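Local coordinates for protein peptidase, M20/M25/M40 family (PDB 4EWT) that probably hydrolyses amide bonds of N-acyl amino acids or related compounds, as a dinuclear metal-dependent amidohydrolase of the M20 peptidase family, at residues E13-E18 with L115-A120; T109-V114 with L374-A379. All blocks are in the same frame, centred on the assembly; numbering follows the deposited sequence.

Read from the N terminus, the chain first lays down helix 13-25, then adds helices and strands before returning through helix 105-120, where interaction 1 closes a loop with 96 residues between its nearest ends. Interaction 2 uses the same helix, from the residues 109-114 immediately before, and is closed only near the C terminus by helix 372-386, 260 residues on. The two therefore cross rather than nest. Their centres lie about 7 Å apart, and they touch directly: CG of Met16 is 3.7 Å from CG2 of Val114. Together they tie both ends of the chain to one helix of the domain that carries the two manganese ions.

Interaction 1 (E13-E18 with L115-A120); sequences EGKMIE and LAETLA
Lys15 and Glu117 reach towards each other from facing helices and meet through their charged ends, the one pair within contact distance between 13-18 and 115-120. The electrostatic part is a salt bridge from NZ of Lys15 to OE2 of Glu117, 3.2 Å long, whose hydrogen bond is weak. OE1 of the same carboxylate lies 4.1 Å from NZ, which makes the grip one-sided rather than forked.

Beyond the salt bridge there is only van der Waals contact of the lysine's last carbon. CE of Lys15 comes 3.3 Å from OE2 of Glu117, about as near as the ammonium nitrogen, so the end of the lysine lies alongside the carboxylate instead of pointing straight into it. Torsions account for this approach: both side chains leave with CG anti to the backbone N, but the lysine bends late, at chi3 (144°) and chi4 (106°), whereas the glutamate stays extended beyond CG. With only 91 Å² buried in all, the two segments are bridged by long side chains, not by close backbone approach.

Further lysines share the carboxylate: OE2 is held chiefly by a salt bridge to Lys47, with Lys15 the weaker partner, while Lys12 bridges to OE1, and this cluster of positive charge would be expected to favour the ionised form of Glu117.

The bridge spans the surface between helices 13-25 and 105-120, with Phe43 of helix 34-43 touching both of its partners. Deeper in, Met16 packs on Ala377 and Leu115 on Val380, both of helix 372-386, while helix 2-11 meets Met16 and Thr118.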
ATOM      1  N   GLU A  13      44.268  39.116   0.258  1.00 45.98           N
ATOM      2  CA  GLU A  13      43.716  37.832   0.712  1.00 45.79           C
ATOM      3  C   GLU A  13      43.456  37.875   2.216  1.00 46.17           C
ATOM      4  O   GLU A  13      42.378  37.471   2.673  1.00 44.68           O
ATOM      5  CB  GLU A  13      44.630  36.652   0.347  1.00 48.15           C
ATOM      6  CG  GLU A  13      44.015  35.277   0.660  1.00 48.75           C
ATOM      7  CD  GLU A  13      44.893  34.087   0.261  1.00 52.10           C
ATOM      8  OE1 GLU A  13      46.092  34.275  -0.044  1.00 53.19           O
ATOM      9  OE2 GLU A  13      44.371  32.944   0.256  1.00 53.01           O
ATOM     10  N   GLY A  14      44.434  38.399   2.962  1.00 47.38           N
ATOM     11  CA  GLY A  14      44.343  38.549   4.418  1.00 48.55           C
ATOM     12  C   GLY A  14      43.113  39.310   4.884  1.00 46.80           C
ATOM     13  O   GLY A  14      42.508  38.972   5.907  1.00 47.31           O
ATOM     14  N   LYS A  15      42.731  40.308   4.117  1.00 44.80           N
ATOM     15  CA  LYS A  15      41.576  41.110   4.403  1.00 43.85           C
ATOM     16  C   LYS A  15      40.255  40.315   4.211  1.00 42.33           C
ATOM     17  O   LYS A  15      39.326  40.470   4.967  1.00 41.81           O
ATOM     18  CB  LYS A  15      41.610  42.351   3.513  1.00 42.87           C
ATOM     19  CG  LYS A  15      40.638  43.429   3.803  1.00 42.87           C
ATOM     20  CD  LYS A  15      41.082  44.675   3.086  1.00 45.22           C
ATOM     21  CE  LYS A  15      39.969  45.532   2.548  1.00 44.97           C
ATOM     22  NZ  LYS A  15      39.661  46.799   3.249  1.00 46.89           N
ATOM     23  N   MET A  16      40.191  39.506   3.171  1.00 41.60           N
ATOM     24  CA  MET A  16      39.006  38.657   2.921  1.00 40.92           C
ATOM     25  C   MET A  16      38.784  37.715   4.099  1.00 42.32           C
ATOM     26  O   MET A  16      37.662  37.551   4.574  1.00 41.67           O
ATOM     27  CB  MET A  16      39.178  37.807   1.659  1.00 40.19           C
ATOM     28  CG  MET A  16      39.499  38.575   0.397  1.00 41.04           C
ATOM     29  SD  MET A  16      39.744  37.451  -0.985  1.00 42.79           S
ATOM     30  CE  MET A  16      40.213  38.602  -2.269  1.00 42.48           C
ATOM     31  N   ILE A  17      39.881  37.117   4.560  1.00 44.63           N
ATOM     32  CA  ILE A  17      39.873  36.140   5.639  1.00 46.78           C
ATOM     33  C   ILE A  17      39.415  36.785   6.949  1.00 48.02           C
ATOM     34  O   ILE A  17      38.517  36.267   7.620  1.00 48.32           O
ATOM     35  CB  ILE A  17      41.252  35.452   5.757  1.00 49.22           C
ATOM     36  CG1 ILE A  17      41.493  34.573   4.525  1.00 48.45           C
ATOM     37  CG2 ILE A  17      41.357  34.629   7.046  1.00 52.35           C
ATOM     38  CD1 ILE A  17      42.941  34.178   4.303  1.00 52.17           C
ATOM     39  N   GLU A  18      40.022  37.924   7.282  1.00 49.02           N
ATOM     40  CA  GLU A  18      39.648  38.734   8.442  1.00 50.45           C
ATOM     41  C   GLU A  18      38.170  39.153   8.403  1.00 48.45           C
ATOM     42  O   GLU A  18      37.485  39.142   9.428  1.00 49.69           O
ATOM     43  CB  GLU A  18      40.573  39.956   8.514  1.00 51.91           C
ATOM     44  CG  GLU A  18      40.123  41.099   9.408  1.00 54.95           C
ATOM     45  CD  GLU A  18      40.755  42.407   8.990  1.00 57.68           C
ATOM     46  OE1 GLU A  18      41.880  42.698   9.447  1.00 61.04           O
ATOM     47  OE2 GLU A  18      40.134  43.141   8.187  1.00 57.70           O
ATOM     48  N   LEU A 115      36.545  42.171  -3.598  1.00 27.20           N
ATOM     49  CA  LEU A 115      36.547  42.254  -5.051  1.00 26.95           C
ATOM     50  C   LEU A 115      35.946  43.575  -5.529  1.00 26.71           C
ATOM     51  O   LEU A 115      36.450  44.178  -6.473  1.00 27.32           O
ATOM     52  CB  LEU A 115      35.794  41.081  -5.665  1.00 26.49           C
ATOM     53  CG  LEU A 115      35.557  41.145  -7.184  1.00 26.17           C
ATOM     54  CD1 LEU A 115      36.861  41.152  -7.963  1.00 26.59           C
ATOM     55  CD2 LEU A 115      34.686  39.978  -7.621  1.00 24.89           C
ATOM     56  N   ALA A 116      34.864  44.007  -4.885  1.00 26.36           N
ATOM     57  CA  ALA A 116      34.175  45.231  -5.282  1.00 26.84           C
ATOM     58  C   ALA A 116      35.067  46.458  -5.089  1.00 27.95           C
ATOM     59  O   ALA A 116      35.160  47.308  -5.979  1.00 28.70           O
ATOM     60  CB  ALA A 116      32.872  45.382  -4.520  1.00 26.20           C
ATOM     61  N   GLU A 117      35.723  46.525  -3.932  1.00 28.49           N
ATOM     62  CA  GLU A 117      36.741  47.537  -3.639  1.00 29.86           C
ATOM     63  C   GLU A 117      37.801  47.562  -4.733  1.00 30.10           C
ATOM     64  O   GLU A 117      38.174  48.635  -5.235  1.00 30.27           O
ATOM     65  CB  GLU A 117      37.390  47.242  -2.281  1.00 30.46           C
ATOM     66  CG  GLU A 117      38.635  48.090  -1.970  1.00 34.04           C
ATOM     67  CD  GLU A 117      39.314  47.680  -0.672  1.00 38.46           C
ATOM     68  OE1 GLU A 117      40.546  47.490  -0.670  1.00 41.80           O
ATOM     69  OE2 GLU A 117      38.616  47.540   0.349  1.00 40.33           O
ATOM     70  N   THR A 118      38.263  46.369  -5.110  1.00 29.90           N
ATOM     71  CA  THR A 118      39.305  46.218  -6.122  1.00 31.01           C
ATOM     72  C   THR A 118      38.836  46.665  -7.507  1.00 30.97           C
ATOM     73  O   THR A 118      39.533  47.423  -8.170  1.00 32.23           O
ATOM     74  CB  THR A 118      39.830  44.778  -6.174  1.00 31.42           C
ATOM     75  OG1 THR A 118      40.251  44.384  -4.863  1.00 32.78           O
ATOM     76  CG2 THR A 118      41.007  44.670  -7.126  1.00 33.26           C
ATOM     77  N   LEU A 119      37.654  46.221  -7.932  1.00 30.02           N
ATOM     78  CA  LEU A 119      37.099  46.649  -9.220  1.00 30.35           C
ATOM     79  C   LEU A 119      36.879  48.161  -9.261  1.00 31.14           C
ATOM     80  O   LEU A 119      36.998  48.776 -10.318  1.00 31.99           O
ATOM     81  CB  LEU A 119      35.793  45.906  -9.552  1.00 29.40           C
ATOM     82  CG  LEU A 119      35.862  44.398  -9.846  1.00 29.39           C
ATOM     83  CD1 LEU A 119      34.470  43.798  -9.974  1.00 27.72           C
ATOM     84  CD2 LEU A 119      36.691  44.105 -11.111  1.00 29.94           C
ATOM     85  N   ALA A 120      36.578  48.752  -8.103  1.00 31.29           N
ATOM     86  CA  ALA A 120      36.372  50.199  -7.982  1.00 32.52           C
ATOM     87  C   ALA A 120      37.637  51.029  -8.242  1.00 34.36           C
ATOM     88  O   ALA A 120      37.543  52.201  -8.630  1.00 35.07           O
ATOM     89  CB  ALA A 120      35.789  50.547  -6.618  1.00 32.47           C
TER

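Interaction 2 (T109-V114 with L374-A379); sequences TAYMLV and LISAEA
A buried aromatic contact, with no hydrogen bond across it, joins helix 105-120 to the C-terminal helix 372-386: the ring of Tyr111 lies against Ser376 and Ala377. The backbones are close here, the CA atoms of Tyr111 and Ala377 being 5.7 Å apart.

The main evidence is a CH-pi interaction. CB of Ser376 sits 3.6 Å from the centroid of the Tyr111 ring and only 5° off the ring normal, hence over the middle of one face. Ala377 meets the ring differently: its backbone N approaches CD1 of Tyr111 obliquely at 3.5 Å, and its CB lies 3.9 Å from CD1. The tyrosine's chi1 of 94° is displaced from the usual staggered value, and with this rotation the ring lies broadside to the opposing helix.

The serine hydroxyl takes no part in the aromatic contact. With OG anti to its carbonyl carbon (chi1 -63°), it hydrogen-bonds O of Ser372, one turn back in its own helix, and also pairs with OG1 of Thr349 on strand 344-350. This leaves the CB methylene to face the tyrosine.

The small side chains of Ser376 and Ala377 facing the flat ring are consistent with the short distance between the two backbones. Met112 meanwhile packs on Val132 and His134 of strand 129-135, so helix 105-120 also rests on the mixed sheet. Such layering of helices on a mixed sheet is characteristic of the metal-binding domain of M20 peptidases; the side chain of Tyr111 is about 11 Å from a bound manganese ion.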
ATOM      1  N   THR A 109      30.137  37.031   1.150  1.00 27.27           N
ATOM      2  CA  THR A 109      30.170  38.465   1.414  1.00 27.98           C
ATOM      3  C   THR A 109      31.614  38.976   1.488  1.00 28.44           C
ATOM      4  O   THR A 109      31.951  40.008   0.901  1.00 27.85           O
ATOM      5  CB  THR A 109      29.374  38.786   2.695  1.00 29.12           C
ATOM      6  OG1 THR A 109      28.051  38.257   2.544  1.00 29.09           O
ATOM      7  CG2 THR A 109      29.286  40.289   2.950  1.00 29.29           C
ATOM      8  N   ALA A 110      32.464  38.216   2.168  1.00 29.28           N
ATOM      9  CA  ALA A 110      33.863  38.590   2.361  1.00 30.34           C
ATOM     10  C   ALA A 110      34.599  38.832   1.044  1.00 29.93           C
ATOM     11  O   ALA A 110      35.196  39.909   0.842  1.00 29.94           O
ATOM     12  CB  ALA A 110      34.593  37.538   3.208  1.00 31.42           C
ATOM     13  N   TYR A 111      34.556  37.846   0.150  1.00 29.22           N
ATOM     14  CA  TYR A 111      35.306  37.945  -1.098  1.00 29.06           C
ATOM     15  C   TYR A 111      34.714  39.037  -1.997  1.00 28.19           C
ATOM     16  O   TYR A 111      35.456  39.745  -2.669  1.00 28.16           O
ATOM     17  CB  TYR A 111      35.391  36.598  -1.834  1.00 28.86           C
ATOM     18  CG  TYR A 111      34.305  36.389  -2.869  1.00 28.56           C
ATOM     19  CD1 TYR A 111      34.398  36.966  -4.142  1.00 29.05           C
ATOM     20  CD2 TYR A 111      33.184  35.621  -2.580  1.00 28.52           C
ATOM     21  CE1 TYR A 111      33.389  36.793  -5.091  1.00 28.81           C
ATOM     22  CE2 TYR A 111      32.174  35.433  -3.529  1.00 29.12           C
ATOM     23  CZ  TYR A 111      32.290  36.022  -4.781  1.00 28.71           C
ATOM     24  OH  TYR A 111      31.292  35.844  -5.718  1.00 29.73           O
ATOM     25  N   MET A 112      33.382  39.154  -1.997  1.00 27.52           N
ATOM     26  CA  MET A 112      32.687  40.147  -2.810  1.00 27.22           C
ATOM     27  C   MET A 112      33.001  41.579  -2.374  1.00 27.62           C
ATOM     28  O   MET A 112      33.172  42.464  -3.215  1.00 27.87           O
ATOM     29  CB  MET A 112      31.173  39.910  -2.783  1.00 26.51           C
ATOM     30  CG  MET A 112      30.403  40.833  -3.725  1.00 27.40           C
ATOM     31  SD  MET A 112      30.823  40.567  -5.474  1.00 30.38           S
ATOM     32  CE  MET A 112      29.853  39.070  -5.783  1.00 26.04           C
ATOM     33  N   LEU A 113      33.068  41.813  -1.064  1.00 27.76           N
ATOM     34  CA  LEU A 113      33.412  43.149  -0.571  1.00 27.98           C
ATOM     35  C   LEU A 113      34.803  43.561  -1.047  1.00 27.99           C
ATOM     36  O   LEU A 113      34.992  44.683  -1.525  1.00 28.38           O
ATOM     37  CB  LEU A 113      33.317  43.236   0.962  1.00 29.12           C
ATOM     38  CG  LEU A 113      31.948  43.177   1.648  1.00 28.91           C
ATOM     39  CD1 LEU A 113      32.162  43.059   3.140  1.00 30.45           C
ATOM     40  CD2 LEU A 113      31.057  44.385   1.330  1.00 28.37           C
ATOM     41  N   VAL A 114      35.761  42.647  -0.945  1.00 27.52           N
ATOM     42  CA  VAL A 114      37.140  42.927  -1.346  1.00 28.21           C
ATOM     43  C   VAL A 114      37.299  42.991  -2.876  1.00 28.01           C
ATOM     44  O   VAL A 114      38.083  43.791  -3.393  1.00 29.40           O
ATOM     45  CB  VAL A 114      38.136  41.921  -0.695  1.00 29.31           C
ATOM     46  CG1 VAL A 114      39.567  42.178  -1.161  1.00 28.80           C
ATOM     47  CG2 VAL A 114      38.054  42.007   0.823  1.00 28.60           C
ATOM     48  N   LEU A 374      39.822  33.679  -2.156  1.00 41.88           N
ATOM     49  CA  LEU A 374      40.648  34.281  -3.200  1.00 41.72           C
ATOM     50  C   LEU A 374      40.256  33.767  -4.589  1.00 40.32           C
ATOM     51  O   LEU A 374      40.143  34.551  -5.539  1.00 38.92           O
ATOM     52  CB  LEU A 374      42.137  34.039  -2.904  1.00 44.76           C
ATOM     53  CG  LEU A 374      43.204  34.530  -3.889  1.00 46.21           C
ATOM     54  CD1 LEU A 374      43.085  36.028  -4.160  1.00 44.96           C
ATOM     55  CD2 LEU A 374      44.600  34.172  -3.390  1.00 49.53           C
ATOM     56  N   ILE A 375      40.034  32.457  -4.686  1.00 40.55           N
ATOM     57  CA  ILE A 375      39.637  31.819  -5.942  1.00 40.12           C
ATOM     58  C   ILE A 375      38.320  32.386  -6.477  1.00 37.68           C
ATOM     59  O   ILE A 375      38.178  32.592  -7.680  1.00 37.91           O
ATOM     60  CB  ILE A 375      39.543  30.278  -5.795  1.00 41.27           C
ATOM     61  CG1 ILE A 375      40.933  29.680  -5.556  1.00 44.09           C
ATOM     62  CG2 ILE A 375      38.898  29.639  -7.030  1.00 39.82           C
ATOM     63  CD1 ILE A 375      40.906  28.189  -5.174  1.00 45.01           C
ATOM     64  N   SER A 376      37.371  32.650  -5.580  1.00 35.93           N
ATOM     65  CA  SER A 376      36.090  33.245  -5.957  1.00 33.80           C
ATOM     66  C   SER A 376      36.271  34.656  -6.525  1.00 33.11           C
ATOM     67  O   SER A 376      35.723  34.987  -7.581  1.00 32.46           O
ATOM     68  CB  SER A 376      35.140  33.266  -4.761  1.00 32.49           C
ATOM     69  OG  SER A 376      34.847  31.944  -4.344  1.00 34.08           O
ATOM     70  N   ALA A 377      37.051  35.477  -5.827  1.00 33.45           N
ATOM     71  CA  ALA A 377      37.329  36.838  -6.278  1.00 33.13           C
ATOM     72  C   ALA A 377      38.043  36.855  -7.629  1.00 34.17           C
ATOM     73  O   ALA A 377      37.652  37.601  -8.526  1.00 33.36           O
ATOM     74  CB  ALA A 377      38.124  37.604  -5.224  1.00 33.91           C
ATOM     75  N   GLU A 378      39.072  36.018  -7.768  1.00 36.12           N
ATOM     76  CA  GLU A 378      39.837  35.917  -9.018  1.00 38.14           C
ATOM     77  C   GLU A 378      38.945  35.505 -10.183  1.00 37.58           C
ATOM     78  O   GLU A 378      39.008  36.103 -11.260  1.00 38.80           O
ATOM     79  CB  GLU A 378      41.010  34.939  -8.873  1.00 40.58           C
ATOM     80  CG  GLU A 378      42.232  35.506  -8.143  1.00 43.03           C
ATOM     81  CD  GLU A 378      43.289  34.446  -7.838  1.00 47.05           C
ATOM     82  OE1 GLU A 378      43.055  33.252  -8.130  1.00 48.18           O
ATOM     83  OE2 GLU A 378      44.356  34.803  -7.297  1.00 48.69           O
ATOM     84  N   ALA A 379      38.116  34.493  -9.953  1.00 36.19           N
ATOM     85  CA  ALA A 379      37.177  33.996 -10.953  1.00 35.56           C
ATOM     86  C   ALA A 379      36.161  35.051 -11.382  1.00 33.80           C
ATOM     87  O   ALA A 379      36.024  35.336 -12.568  1.00 35.16           O
ATOM     88  CB  ALA A 379      36.465  32.764 -10.430  1.00 34.48           C
TER